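Local atomic coordinates of MaoC-like dehydratase (Phytophthora Capsici, PDB entry 3KH8), a protein that probably acts as a carbon-oxygen lyase of the MaoC-like hot dog family, hydrating enoyl-CoA thioesters or dehydrating the corresponding hydroxyacyl thioesters. Residues I150-K155 and T159-Q164. Sequence-based numbering, arbitrary orientation.
Sequences ISFYDK and TLMETQ
Phe152 and Thr159 meet near the end of an antiparallel beta hairpin in the hot dog sheet, where strand 141-154 turns back as strand 158-169. The methyl CG2 of Thr159 sits over one face of the Phe152 ring, 3.8 Å from its centroid, a CH-pi contact displaced toward the rim. The sulfur of Met161 comes to the edge of the same ring, SD 4.1 Å from Phe152 CE1, a Met-aromatic contact. A chi1 of -155°, roughly trans to N, swings the Phe152 ring across to both partners; the ring of Tyr189 also meets it, inclined to it.

The other face of the sheet carries Ser151, Tyr153, Leu160 and Glu162. From the turn, Lys155 kinks at chi2 and runs beside Leu160 in the same direction, its CE 3.8 Å from Leu160 CD2. Tyr153 and Leu160 exchange two backbone hydrogen bonds, whereas a classic beta bulge sets Ile150 and Ser151 together opposite Glu162. Glu162 O takes Ile150 N at 2.9 Å and, weakly, Ser151 N at 3.5 Å. Arg194 forms a salt bridge through NE to Glu162 OE1, and that same oxygen accepts a hydrogen bond from Ser151 OG at 2.9 Å, on its anti side and 19° out of the carboxylate plane.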
loop_
_atom_site.group_PDB
_atom_site.type_symbol
_atom_site.label_atom_id
_atom_site.label_comp_id
_atom_site.label_asym_id
_atom_site.label_seq_id
_atom_site.Cartn_x
_atom_site.Cartn_y
_atom_site.Cartn_z
ATOM N N ILE A 150 -26.421 16.546 -9.600
ATOM C CA ILE A 150 -27.532 16.175 -10.491
ATOM C C ILE A 150 -28.870 15.951 -9.773
ATOM O O ILE A 150 -29.917 15.872 -10.419
ATOM C CB ILE A 150 -27.192 14.942 -11.378
ATOM C CG1 ILE A 150 -26.868 13.713 -10.513
ATOM C CG2 ILE A 150 -26.054 15.278 -12.345
ATOM C CD1 ILE A 150 -26.834 12.400 -11.276
ATOM N N SER A 151 -28.823 15.840 -8.447
ATOM C CA SER A 151 -30.024 15.668 -7.631
ATOM C C SER A 151 -29.900 16.346 -6.276
ATOM O O SER A 151 -28.822 16.381 -5.683
ATOM C CB SER A 151 -30.339 14.183 -7.418
ATOM O OG SER A 151 -30.707 13.553 -8.628
ATOM N N PHE A 152 -31.022 16.878 -5.799
ATOM C CA PHE A 152 -31.135 17.404 -4.447
ATOM C C PHE A 152 -32.541 17.075 -3.954
ATOM O O PHE A 152 -33.484 17.846 -4.165
ATOM C CB PHE A 152 -30.873 18.914 -4.428
ATOM C CG PHE A 152 -30.395 19.433 -3.099
ATOM C CD1 PHE A 152 -29.040 19.412 -2.776
ATOM C CD2 PHE A 152 -31.295 19.952 -2.174
ATOM C CE1 PHE A 152 -28.591 19.893 -1.551
ATOM C CE2 PHE A 152 -30.854 20.437 -0.943
ATOM C CZ PHE A 152 -29.500 20.409 -0.633
ATOM N N TYR A 153 -32.680 15.915 -3.317
ATOM C CA TYR A 153 -33.993 15.389 -2.956
ATOM C C TYR A 153 -34.303 15.510 -1.474
ATOM O O TYR A 153 -33.436 15.285 -0.628
ATOM C CB TYR A 153 -34.129 13.926 -3.390
ATOM C CG TYR A 153 -34.423 13.734 -4.862
ATOM C CD1 TYR A 153 -35.603 14.223 -5.426
ATOM C CD2 TYR A 153 -33.532 13.049 -5.688
ATOM C CE1 TYR A 153 -35.883 14.046 -6.776
ATOM C CE2 TYR A 153 -33.804 12.864 -7.046
ATOM C CZ TYR A 153 -34.982 13.366 -7.578
ATOM O OH TYR A 153 -35.266 13.191 -8.911
ATOM N N ASP A 154 -35.550 15.866 -1.172
ATOM C CA ASP A 154 -36.048 15.843 0.196
ATOM C C ASP A 154 -36.571 14.441 0.498
ATOM O O ASP A 154 -37.558 13.994 -0.092
ATOM C CB ASP A 154 -37.146 16.896 0.399
ATOM C CG ASP A 154 -37.602 17.006 1.852
ATOM O OD1 ASP A 154 -37.085 16.266 2.716
ATOM O OD2 ASP A 154 -38.487 17.844 2.134
ATOM N N LYS A 155 -35.897 13.753 1.413
ATOM C CA LYS A 155 -36.255 12.381 1.774
ATOM C C LYS A 155 -37.260 12.318 2.927
ATOM O O LYS A 155 -37.708 11.233 3.308
ATOM C CB LYS A 155 -34.998 11.571 2.119
ATOM C CG LYS A 155 -34.117 11.220 0.922
ATOM C CD LYS A 155 -34.720 10.103 0.080
ATOM C CE LYS A 155 -33.786 9.710 -1.050
ATOM N NZ LYS A 155 -34.383 8.674 -1.933
ATOM N N THR A 159 -31.832 14.946 3.445
ATOM C CA THR A 159 -31.558 15.360 2.066
ATOM C C THR A 159 -30.606 14.386 1.369
ATOM O O THR A 159 -29.566 14.036 1.921
ATOM C CB THR A 159 -30.946 16.788 2.027
ATOM O OG1 THR A 159 -31.978 17.758 2.239
ATOM C CG2 THR A 159 -30.265 17.079 0.684
ATOM N N LEU A 160 -30.965 13.950 0.164
ATOM C CA LEU A 160 -30.029 13.196 -0.673
ATOM C C LEU A 160 -29.481 14.062 -1.805
ATOM O O LEU A 160 -30.210 14.426 -2.734
ATOM C CB LEU A 160 -30.660 11.915 -1.232
ATOM C CG LEU A 160 -29.743 11.068 -2.133
ATOM C CD1 LEU A 160 -28.669 10.340 -1.328
ATOM C CD2 LEU A 160 -30.545 10.083 -2.971
ATOM N N MET A 161 -28.195 14.393 -1.709
ATOM C CA MET A 161 -27.494 15.096 -2.779
ATOM C C MET A 161 -26.701 14.099 -3.622
ATOM O O MET A 161 -25.854 13.369 -3.102
ATOM C CB MET A 161 -26.564 16.173 -2.211
ATOM C CG MET A 161 -25.942 17.070 -3.278
ATOM S SD MET A 161 -24.948 18.425 -2.619
ATOM C CE MET A 161 -23.463 17.570 -2.095
ATOM N N GLU A 162 -26.985 14.070 -4.919
ATOM C CA GLU A 162 -26.262 13.200 -5.841
ATOM C C GLU A 162 -25.271 14.001 -6.676
ATOM O O GLU A 162 -25.653 14.961 -7.345
ATOM C CB GLU A 162 -27.222 12.436 -6.751
ATOM C CG GLU A 162 -28.093 11.407 -6.039
ATOM C CD GLU A 162 -28.834 10.501 -7.008
ATOM O OE1 GLU A 162 -29.423 11.016 -7.984
ATOM O OE2 GLU A 162 -28.830 9.271 -6.794
ATOM N N THR A 163 -24.003 13.599 -6.615
ATOM C CA THR A 163 -22.930 14.232 -7.386
ATOM C C THR A 163 -22.387 13.254 -8.424
ATOM O O THR A 163 -21.877 12.178 -8.084
ATOM C CB THR A 163 -21.783 14.737 -6.473
ATOM O OG1 THR A 163 -22.297 15.700 -5.546
ATOM C CG2 THR A 163 -20.662 15.380 -7.292
ATOM N N GLN A 164 -22.510 13.640 -9.691
ATOM C CA GLN A 164 -22.063 12.830 -10.806
ATOM C C GLN A 164 -20.654 13.225 -11.235
ATOM O O GLN A 164 -20.315 14.406 -11.268
ATOM C CB GLN A 164 -23.031 12.982 -11.979
ATOM C CG GLN A 164 -22.655 12.206 -13.231
ATOM C CD GLN A 164 -23.668 12.389 -14.346
ATOM O OE1 GLN A 164 -24.838 12.050 -14.194
ATOM N NE2 GLN A 164 -23.220 12.930 -15.475
#